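PDB 5MDN: DNA polymerase from Pyrobaculum calidifontis, which probably catalyses template-directed DNA synthesis, adding deoxyribonucleotides from their triphosphates to a growing DNA strand with release of diphosphate. Local coordinates for residues L351-S356 with D501-A506; N372-M377 with N512-Y517; R395-Y400 with L518-A523. All coordinates share one frame; numbering follows the deposited sequence.

Contact 1. Residues L351-S356 with D501-A506; sequences LIQLSS and DERQRA
Glu502 and Arg503 of helix 495-512 meet Gln353 of helix 326-356. The two helices run in broadly the same direction, their local axes 8.4 Å apart. Glu502 touches through the root of its side chain, CB lying against CG of Gln353. Arg503 has the largest share on this helix, facing Gln353. The Gln353 chain lies with CG 3.6 Å from Arg503 N, then brings its amide oxygen to Arg503 CB and NE. Arg503 passes across it at about a right angle, and its guanidinium plane is turned 78° from the amide plane. That turn suits a single point of contact rather than a paired one: Arg503 NE gives a weak, bent hydrogen bond to Gln353 OE1 (3.1 Å, 130° at the hydrogen). A kink at the third torsion (-85°) carries the guanidinium on toward Ser356, so that NH2 of Arg503 comes 3.1 Å from OG of Ser356. Ser356 OG donates to Gln353 O of its own helix at 2.9 Å. One turn after Arg503, Ala506 points its CB at the backbone of the facing helix, 3.8 Å from Leu354 N, and it meets Leu354 CD1 at 4.3 Å. A small methyl here allows CA atoms of Leu354 and Ala506 to come within 5.1 Å. Around the crossing, Phe350 of helix 326-356 packs on Ala506, Val483 of helix 468-486 touches Arg503, and Val365 of helix 362-365 lies against Leu354.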
loop_
_atom_site.group_PDB
_atom_site.type_symbol
_atom_site.label_atom_id
_atom_site.label_comp_id
_atom_site.label_asym_id
_atom_site.label_seq_id
_atom_site.Cartn_x
_atom_site.Cartn_y
_atom_site.Cartn_z
ATOM N N LEU A 351 9.571 -6.021 -1.604
ATOM C CA LEU A 351 9.199 -4.916 -2.482
ATOM C C LEU A 351 10.071 -4.874 -3.732
ATOM O O LEU A 351 9.599 -4.500 -4.812
ATOM C CB LEU A 351 9.288 -3.595 -1.720
ATOM C CG LEU A 351 8.187 -3.359 -0.686
ATOM C CD1 LEU A 351 8.569 -2.239 0.269
ATOM C CD2 LEU A 351 6.865 -3.059 -1.372
ATOM N N ILE A 352 11.350 -5.242 -3.604
ATOM C CA ILE A 352 12.233 -5.275 -4.767
ATOM C C ILE A 352 11.738 -6.298 -5.782
ATOM O O ILE A 352 11.725 -6.039 -6.992
ATOM C CB ILE A 352 13.683 -5.555 -4.331
ATOM C CG1 ILE A 352 14.247 -4.355 -3.565
ATOM C CG2 ILE A 352 14.556 -5.883 -5.531
ATOM C CD1 ILE A 352 15.642 -4.569 -3.027
ATOM N N GLN A 353 11.312 -7.471 -5.307
ATOM C CA GLN A 353 10.782 -8.481 -6.216
ATOM C C GLN A 353 9.419 -8.070 -6.757
ATOM O O GLN A 353 9.126 -8.279 -7.941
ATOM C CB GLN A 353 10.697 -9.834 -5.510
ATOM C CG GLN A 353 12.036 -10.363 -5.025
ATOM C CD GLN A 353 13.038 -10.523 -6.151
ATOM O OE1 GLN A 353 12.692 -10.963 -7.247
ATOM N NE2 GLN A 353 14.290 -10.168 -5.883
ATOM N N LEU A 354 8.575 -7.480 -5.908
ATOM C CA LEU A 354 7.298 -6.959 -6.376
ATOM C C LEU A 354 7.479 -5.816 -7.366
ATOM O O LEU A 354 6.530 -5.471 -8.077
ATOM C CB LEU A 354 6.449 -6.499 -5.185
ATOM C CG LEU A 354 4.966 -6.231 -5.457
ATOM C CD1 LEU A 354 4.283 -7.494 -5.961
ATOM C CD2 LEU A 354 4.266 -5.697 -4.216
ATOM N N SER A 355 8.667 -5.205 -7.408
ATOM C CA SER A 355 8.958 -4.177 -8.403
ATOM C C SER A 355 9.361 -4.788 -9.742
ATOM O O SER A 355 8.990 -4.266 -10.799
ATOM C CB SER A 355 10.052 -3.243 -7.888
ATOM O OG SER A 355 10.446 -2.327 -8.894
ATOM N N SER A 356 10.129 -5.882 -9.717
ATOM C CA SER A 356 10.531 -6.528 -10.962
ATOM C C SER A 356 9.362 -7.277 -11.587
ATOM O O SER A 356 9.220 -7.309 -12.816
ATOM C CB SER A 356 11.712 -7.467 -10.715
ATOM O OG SER A 356 11.371 -8.489 -9.794
ATOM N N ASP A 501 12.506 -17.209 -2.476
ATOM C CA ASP A 501 11.198 -17.329 -1.840
ATOM C C ASP A 501 10.415 -16.024 -1.922
ATOM O O ASP A 501 9.188 -16.039 -2.073
ATOM C CB ASP A 501 11.361 -17.768 -0.385
ATOM C CG ASP A 501 10.066 -18.276 0.222
ATOM O OD1 ASP A 501 9.572 -19.336 -0.222
ATOM O OD2 ASP A 501 9.544 -17.618 1.146
ATOM N N GLU A 502 11.104 -14.885 -1.817
ATOM C CA GLU A 502 10.437 -13.597 -1.976
ATOM C C GLU A 502 9.945 -13.407 -3.407
ATOM O O GLU A 502 8.807 -12.978 -3.631
ATOM C CB GLU A 502 11.381 -12.464 -1.573
ATOM C CG GLU A 502 11.706 -12.405 -0.083
ATOM C CD GLU A 502 10.537 -11.934 0.769
ATOM O OE1 GLU A 502 9.465 -11.622 0.210
ATOM O OE2 GLU A 502 10.695 -11.869 2.007
ATOM N N ARG A 503 10.800 -13.705 -4.388
ATOM C CA ARG A 503 10.385 -13.634 -5.785
ATOM C C ARG A 503 9.210 -14.564 -6.059
ATOM O O ARG A 503 8.281 -14.204 -6.792
ATOM C CB ARG A 503 11.565 -13.970 -6.698
ATOM C CG ARG A 503 11.166 -14.419 -8.095
ATOM C CD ARG A 503 12.300 -14.250 -9.091
ATOM N NE ARG A 503 12.338 -12.899 -9.643
ATOM C CZ ARG A 503 11.610 -12.499 -10.680
ATOM N NH1 ARG A 503 10.784 -13.347 -11.278
ATOM N NH2 ARG A 503 11.706 -11.251 -11.121
ATOM N N GLN A 504 9.235 -15.768 -5.481
ATOM C CA GLN A 504 8.122 -16.696 -5.653
ATOM C C GLN A 504 6.825 -16.114 -5.101
ATOM O O GLN A 504 5.770 -16.221 -5.738
ATOM C CB GLN A 504 8.449 -18.031 -4.982
ATOM C CG GLN A 504 7.272 -18.997 -4.862
ATOM C CD GLN A 504 6.501 -18.827 -3.566
ATOM O OE1 GLN A 504 5.297 -19.083 -3.508
ATOM N NE2 GLN A 504 7.191 -18.392 -2.519
ATOM N N ARG A 505 6.878 -15.500 -3.915
ATOM C CA ARG A 505 5.662 -14.941 -3.333
ATOM C C ARG A 505 5.178 -13.730 -4.123
ATOM O O ARG A 505 3.967 -13.532 -4.284
ATOM C CB ARG A 505 5.889 -14.565 -1.867
ATOM C CG ARG A 505 4.681 -13.877 -1.245
ATOM C CD ARG A 505 4.722 -13.860 0.272
ATOM N NE ARG A 505 3.748 -12.911 0.811
ATOM C CZ ARG A 505 4.043 -11.691 1.250
ATOM N NH1 ARG A 505 5.297 -11.257 1.229
ATOM N NH2 ARG A 505 3.083 -10.906 1.718
ATOM N N ALA A 506 6.107 -12.909 -4.623
ATOM C CA ALA A 506 5.716 -11.721 -5.378
ATOM C C ALA A 506 4.906 -12.093 -6.612
ATOM O O ALA A 506 3.940 -11.405 -6.961
ATOM C CB ALA A 506 6.953 -10.916 -5.771
#

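Contact 2. Residues N372-M377 with N512-Y517; sequences NRVEWM and NAMYGY
Ala513 and Met514, which pack on Val374 of helix 370-384, belong to Asn512-Gly516, the closing part of the Kx3NSxYG motif of family B polymerases, here with alanine in place of the serine; Tyr517 follows directly. Val374 is the central apolar residue, and its two methyls divide the work. CG2 meets Ala513 CB at 3.6 Å. CG1, placed anti to the backbone nitrogen (chi1 167°), touches two partners: it sits over one face of the Tyr517 ring, 3.9 Å from Tyr517 CG, and lies 4.1 Å from Met514 SD. Met514 is bent at both of its later torsions, and its terminal methyl CE comes 4.2 Å from CE of Met377, a methyl-to-methyl touch at the end of the Met377 chain. Met510 of helix 495-512 and Leu473 of helix 468-486 close in on these methionines. One residue on, the extended Glu375 chain runs past the phenol end of Tyr517 at about a right angle. Tyr517 OH donates to Glu375 OE2, with oxygens 2.5 Å apart as modelled, and OE2 receives it on its anti lone pair. The carboxylate meets the ring at its edge and stands 90° to it. The second oxygen, OE1, makes a salt bridge to Arg524, while the backbone N of Arg524 and of Trp525 make weak hydrogen bonds to Tyr517 OH. A buried carboxylate is thus gripped through both oxygens, and the arginine would be expected to favour its ionised form; the bonds to the hydroxyl tie the far end of the Tyr517 ring to helix 370-384 and to Arg524 and Trp525.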
loop_
_atom_site.group_PDB
_atom_site.type_symbol
_atom_site.label_atom_id
_atom_site.label_comp_id
_atom_site.label_asym_id
_atom_site.label_seq_id
_atom_site.Cartn_x
_atom_site.Cartn_y
_atom_site.Cartn_z
ATOM N N ASN A 372 -3.981 -0.579 -9.076
ATOM C CA ASN A 372 -3.070 0.225 -9.877
ATOM C C ASN A 372 -1.790 -0.552 -10.194
ATOM O O ASN A 372 -1.277 -0.476 -11.316
ATOM C CB ASN A 372 -2.795 1.562 -9.173
ATOM C CG ASN A 372 -2.017 2.535 -10.043
ATOM O OD1 ASN A 372 -2.557 3.476 -10.629
ATOM N ND2 ASN A 372 -0.722 2.316 -10.105
ATOM N N ARG A 373 -1.278 -1.330 -9.235
ATOM C CA ARG A 373 -0.080 -2.134 -9.481
ATOM C C ARG A 373 -0.338 -3.206 -10.539
ATOM O O ARG A 373 0.503 -3.443 -11.416
ATOM C CB ARG A 373 0.395 -2.766 -8.168
ATOM C CG ARG A 373 1.843 -3.226 -8.156
ATOM C CD ARG A 373 2.197 -3.858 -6.816
ATOM N NE ARG A 373 2.031 -2.929 -5.699
ATOM C CZ ARG A 373 1.240 -3.153 -4.654
ATOM N NH1 ARG A 373 0.547 -4.280 -4.581
ATOM N NH2 ARG A 373 1.147 -2.259 -3.677
ATOM N N VAL A 374 -1.494 -3.874 -10.466
ATOM C CA VAL A 374 -1.817 -4.938 -11.416
ATOM C C VAL A 374 -2.018 -4.366 -12.816
ATOM O O VAL A 374 -1.625 -4.980 -13.815
ATOM C CB VAL A 374 -3.067 -5.699 -10.935
ATOM C CG1 VAL A 374 -3.622 -6.604 -12.029
ATOM C CG2 VAL A 374 -2.757 -6.495 -9.682
ATOM N N GLU A 375 -2.611 -3.175 -12.909
ATOM C CA GLU A 375 -2.886 -2.590 -14.216
ATOM C C GLU A 375 -1.608 -2.199 -14.948
ATOM O O GLU A 375 -1.550 -2.288 -16.179
ATOM C CB GLU A 375 -3.812 -1.388 -14.056
ATOM C CG GLU A 375 -4.539 -1.004 -15.320
ATOM C CD GLU A 375 -5.776 -0.179 -15.033
ATOM O OE1 GLU A 375 -5.631 0.992 -14.622
ATOM O OE2 GLU A 375 -6.894 -0.705 -15.213
ATOM N N TRP A 376 -0.575 -1.772 -14.219
ATOM C CA TRP A 376 0.714 -1.506 -14.848
ATOM C C TRP A 376 1.413 -2.782 -15.296
ATOM O O TRP A 376 2.243 -2.731 -16.210
ATOM C CB TRP A 376 1.618 -0.720 -13.898
ATOM C CG TRP A 376 1.342 0.750 -13.914
ATOM C CD1 TRP A 376 0.837 1.506 -12.895
ATOM C CD2 TRP A 376 1.545 1.645 -15.014
ATOM N NE1 TRP A 376 0.718 2.816 -13.292
ATOM C CE2 TRP A 376 1.146 2.928 -14.589
ATOM C CE3 TRP A 376 2.028 1.486 -16.316
ATOM C CZ2 TRP A 376 1.217 4.044 -15.420
ATOM C CZ3 TRP A 376 2.096 2.594 -17.139
ATOM C CH2 TRP A 376 1.692 3.855 -16.690
ATOM N N MET A 377 1.103 -3.919 -14.673
ATOM C CA MET A 377 1.592 -5.199 -15.178
ATOM C C MET A 377 0.889 -5.576 -16.475
ATOM O O MET A 377 1.538 -5.962 -17.455
ATOM C CB MET A 377 1.398 -6.291 -14.127
ATOM C CG MET A 377 2.073 -7.609 -14.478
ATOM S SD MET A 377 1.984 -8.816 -13.144
ATOM C CE MET A 377 0.215 -9.070 -13.050
ATOM N N ASN A 512 -2.795 -13.655 -7.660
ATOM C CA ASN A 512 -4.001 -13.696 -6.840
ATOM C C ASN A 512 -4.691 -12.339 -6.740
ATOM O O ASN A 512 -5.859 -12.282 -6.339
ATOM C CB ASN A 512 -3.665 -14.209 -5.440
ATOM C CG ASN A 512 -3.130 -15.626 -5.453
ATOM O OD1 ASN A 512 -3.293 -16.353 -6.434
ATOM N ND2 ASN A 512 -2.494 -16.032 -4.360
ATOM N N ALA A 513 -4.003 -11.253 -7.089
ATOM C CA ALA A 513 -4.622 -9.934 -7.083
ATOM C C ALA A 513 -5.531 -9.697 -8.283
ATOM O O ALA A 513 -6.311 -8.739 -8.269
ATOM C CB ALA A 513 -3.546 -8.848 -7.036
ATOM N N MET A 514 -5.422 -10.530 -9.323
ATOM C CA MET A 514 -6.211 -10.347 -10.541
ATOM C C MET A 514 -7.706 -10.265 -10.244
ATOM O O MET A 514 -8.408 -9.392 -10.769
ATOM C CB MET A 514 -5.925 -11.489 -11.516
ATOM C CG MET A 514 -6.319 -11.198 -12.954
ATOM S SD MET A 514 -5.243 -9.969 -13.716
ATOM C CE MET A 514 -3.642 -10.728 -13.455
ATOM N N TYR A 515 -8.211 -11.185 -9.414
ATOM C CA TYR A 515 -9.648 -11.263 -9.157
ATOM C C TYR A 515 -10.191 -9.960 -8.579
ATOM O O TYR A 515 -11.263 -9.493 -8.984
ATOM C CB TYR A 515 -9.940 -12.436 -8.223
ATOM C CG TYR A 515 -11.350 -12.473 -7.681
ATOM C CD1 TYR A 515 -12.429 -12.755 -8.509
ATOM C CD2 TYR A 515 -11.599 -12.247 -6.335
ATOM C CE1 TYR A 515 -13.720 -12.796 -8.011
ATOM C CE2 TYR A 515 -12.881 -12.287 -5.828
ATOM C CZ TYR A 515 -13.937 -12.561 -6.668
ATOM O OH TYR A 515 -15.210 -12.598 -6.150
ATOM N N GLY A 516 -9.472 -9.364 -7.626
ATOM C CA GLY A 516 -9.888 -8.072 -7.103
ATOM C C GLY A 516 -9.862 -6.978 -8.155
ATOM O O GLY A 516 -10.710 -6.082 -8.153
ATOM N N TYR A 517 -8.883 -7.031 -9.060
ATOM C CA TYR A 517 -8.755 -6.000 -10.086
ATOM C C TYR A 517 -9.910 -6.050 -11.077
ATOM O O TYR A 517 -10.477 -5.012 -11.440
ATOM C CB TYR A 517 -7.418 -6.151 -10.813
ATOM C CG TYR A 517 -7.331 -5.355 -12.094
ATOM C CD1 TYR A 517 -7.022 -4.002 -12.075
ATOM C CD2 TYR A 517 -7.560 -5.958 -13.324
ATOM C CE1 TYR A 517 -6.944 -3.271 -13.248
ATOM C CE2 TYR A 517 -7.486 -5.236 -14.499
ATOM C CZ TYR A 517 -7.177 -3.894 -14.456
ATOM O OH TYR A 517 -7.102 -3.173 -15.624
#

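Contact 3. Residues R395-Y400 with L518-A523; sequences REYEPY and LGWVGA
Tyr397 and Trp520 both swing their rings away from their own backbone nitrogens (chi1 -170° and 172°), and these two settings bring tyrosine edge to indole face. The stack is T-shaped: the Tyr397 ring and the six-membered ring of Trp520 have centroids 5.4 Å apart and planes 78° from each other. Tyr397 CD1 is the touching atom, 3.8 Å from Trp520 CD2. Next to it Tyr397 CA lies over the five-membered ring in a CH-pi contact, 3.8 Å from its centroid. Gly522 O lies over the opposite face, toward its rim, so the indole has the 395-400 loop on one side and its own type I turn, Trp520 to Ala523, on the other. Arg395 comes to the indole from the rim, its CG 3.6 Å from Trp520 CZ2, with the extended chain carrying its guanidinium onward. The carboxylate of Glu398 approaches Gly519 and Trp520 N, but its salt bridge is with Lys401. The loop thus bridges two helices: Tyr397 also rests on Val370 of helix 370-384, while Tyr400, which opens the YxG(G/A) motif, packs on Tyr425 of helix 424-431.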
loop_
_atom_site.group_PDB
_atom_site.type_symbol
_atom_site.label_atom_id
_atom_site.label_comp_id
_atom_site.label_asym_id
_atom_site.label_seq_id
_atom_site.Cartn_x
_atom_site.Cartn_y
_atom_site.Cartn_z
ATOM N N ARG A 395 -10.132 6.276 -10.802
ATOM C CA ARG A 395 -9.527 5.465 -9.750
ATOM C C ARG A 395 -10.183 5.772 -8.407
ATOM O O ARG A 395 -10.184 6.924 -7.961
ATOM C CB ARG A 395 -8.004 5.662 -9.654
ATOM C CG ARG A 395 -7.135 4.878 -10.672
ATOM C CD ARG A 395 -5.611 5.103 -10.485
ATOM N NE ARG A 395 -4.837 4.273 -11.434
ATOM C CZ ARG A 395 -4.644 4.662 -12.688
ATOM N NH1 ARG A 395 -5.166 5.826 -13.082
ATOM N NH2 ARG A 395 -3.961 3.907 -13.534
ATOM N N GLU A 396 -10.752 4.745 -7.788
ATOM C CA GLU A 396 -11.234 4.621 -6.420
ATOM C C GLU A 396 -10.673 3.350 -5.773
ATOM O O GLU A 396 -10.233 3.378 -4.610
ATOM C CB GLU A 396 -12.750 4.630 -6.330
ATOM C CG GLU A 396 -13.419 3.433 -6.981
ATOM C CD GLU A 396 -14.918 3.504 -6.889
ATOM O OE1 GLU A 396 -15.471 4.606 -7.096
ATOM O OE2 GLU A 396 -15.542 2.467 -6.587
ATOM N N TYR A 397 -10.590 2.261 -6.536
ATOM C CA TYR A 397 -10.183 0.911 -6.143
ATOM C C TYR A 397 -10.884 0.409 -4.887
ATOM O O TYR A 397 -11.190 1.177 -3.969
ATOM C CB TYR A 397 -8.675 0.815 -5.955
ATOM C CG TYR A 397 -8.214 -0.623 -5.780
ATOM C CD1 TYR A 397 -8.503 -1.576 -6.752
ATOM C CD2 TYR A 397 -7.492 -1.030 -4.660
ATOM C CE1 TYR A 397 -8.099 -2.876 -6.618
ATOM C CE2 TYR A 397 -7.082 -2.338 -4.525
ATOM C CZ TYR A 397 -7.388 -3.251 -5.508
ATOM O OH TYR A 397 -6.980 -4.554 -5.373
ATOM N N GLU A 398 -11.121 -0.900 -4.830
ATOM C CA GLU A 398 -11.890 -1.503 -3.747
ATOM C C GLU A 398 -11.290 -2.873 -3.407
ATOM O O GLU A 398 -11.409 -3.835 -4.184
ATOM C CB GLU A 398 -13.361 -1.530 -4.140
ATOM C CG GLU A 398 -13.621 -2.117 -5.493
ATOM C CD GLU A 398 -13.960 -3.562 -5.347
ATOM O OE1 GLU A 398 -14.628 -3.861 -4.340
ATOM O OE2 GLU A 398 -13.557 -4.389 -6.196
ATOM N N PRO A 399 -10.566 -2.972 -2.299
ATOM C CA PRO A 399 -9.752 -4.172 -2.040
ATOM C C PRO A 399 -10.522 -5.465 -1.807
ATOM O O PRO A 399 -10.763 -5.872 -0.664
ATOM C CB PRO A 399 -8.939 -3.771 -0.800
ATOM C CG PRO A 399 -8.917 -2.259 -0.827
ATOM C CD PRO A 399 -10.237 -1.854 -1.396
ATOM N N TYR A 400 -10.954 -6.079 -2.915
ATOM C CA TYR A 400 -11.026 -7.528 -3.099
ATOM C C TYR A 400 -12.408 -8.132 -2.870
ATOM O O TYR A 400 -12.598 -9.300 -3.194
ATOM C CB TYR A 400 -10.017 -8.240 -2.186
ATOM C CG TYR A 400 -9.526 -9.560 -2.743
ATOM C CD1 TYR A 400 -8.729 -9.586 -3.881
ATOM C CD2 TYR A 400 -9.858 -10.767 -2.146
ATOM C CE1 TYR A 400 -8.263 -10.776 -4.405
ATOM C CE2 TYR A 400 -9.403 -11.967 -2.665
ATOM C CZ TYR A 400 -8.599 -11.971 -3.801
ATOM O OH TYR A 400 -8.124 -13.154 -4.348
ATOM N N LEU A 518 -10.269 -7.249 -11.540
ATOM C CA LEU A 518 -11.272 -7.383 -12.590
ATOM C C LEU A 518 -12.679 -7.037 -12.120
ATOM O O LEU A 518 -13.576 -6.916 -12.960
ATOM C CB LEU A 518 -11.248 -8.801 -13.159
ATOM C CG LEU A 518 -9.924 -9.214 -13.804
ATOM C CD1 LEU A 518 -9.875 -10.714 -14.029
ATOM C CD2 LEU A 518 -9.707 -8.465 -15.108
ATOM N N GLY A 519 -12.893 -6.877 -10.816
ATOM C CA GLY A 519 -14.172 -6.420 -10.305
ATOM C C GLY A 519 -14.217 -4.917 -10.138
ATOM O O GLY A 519 -15.292 -4.311 -10.112
ATOM N N TRP A 520 -13.037 -4.310 -10.018
ATOM C CA TRP A 520 -12.891 -2.864 -9.908
ATOM C C TRP A 520 -13.468 -2.192 -11.147
ATOM O O TRP A 520 -12.877 -2.267 -12.229
ATOM C CB TRP A 520 -11.412 -2.511 -9.710
ATOM C CG TRP A 520 -11.076 -1.052 -9.759
ATOM C CD1 TRP A 520 -11.893 0.000 -9.456
ATOM C CD2 TRP A 520 -9.811 -0.485 -10.121
ATOM N NE1 TRP A 520 -11.216 1.186 -9.615
ATOM C CE2 TRP A 520 -9.935 0.914 -10.023
ATOM C CE3 TRP A 520 -8.587 -1.027 -10.523
ATOM C CZ2 TRP A 520 -8.881 1.778 -10.312
ATOM C CZ3 TRP A 520 -7.542 -0.168 -10.810
ATOM C CH2 TRP A 520 -7.694 1.219 -10.702
ATOM N N VAL A 521 -14.634 -1.555 -10.999
ATOM C CA VAL A 521 -15.360 -1.007 -12.144
ATOM C C VAL A 521 -14.505 -0.018 -12.927
ATOM O O VAL A 521 -14.635 0.094 -14.153
ATOM C CB VAL A 521 -16.680 -0.366 -11.664
ATOM C CG1 VAL A 521 -17.398 0.336 -12.810
ATOM C CG2 VAL A 521 -17.582 -1.417 -11.036
ATOM N N GLY A 522 -13.603 0.691 -12.252
ATOM C CA GLY A 522 -12.733 1.629 -12.934
ATOM C C GLY A 522 -11.444 1.005 -13.426
ATOM O O GLY A 522 -10.368 1.592 -13.283
ATOM N N ALA A 523 -11.539 -0.183 -14.014
ATOM C CA ALA A 523 -10.386 -0.891 -14.547
ATOM C C ALA A 523 -10.452 -0.947 -16.068
ATOM O O ALA A 523 -11.532 -0.929 -16.665
ATOM C CB ALA A 523 -10.294 -2.310 -13.980
#

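Contact 2 is the buried one, contact 1 is partly buried and contact 3 lies at the surface. All three draw on consecutive pieces of chain: helix 495-512 supplies contact 1, and helix 514-519 with the turn after it serves contacts 2 and 3. Contact 1 mixes weak polar bonding with close backbone packing, contact 2 joins methyl and sulfur packing to a buried carboxylate, and contact 3 is chiefly aromatic. Contacts 1 and 2 touch through Leu354 CD2 and Arg373 CD. Contacts 2 and 3 are tied more closely: Tyr400 OH probably hydrogen-bonds to Asn512 O, Glu375 and Arg395 form a long, weak ion pair, and Ala523 packs against Tyr517.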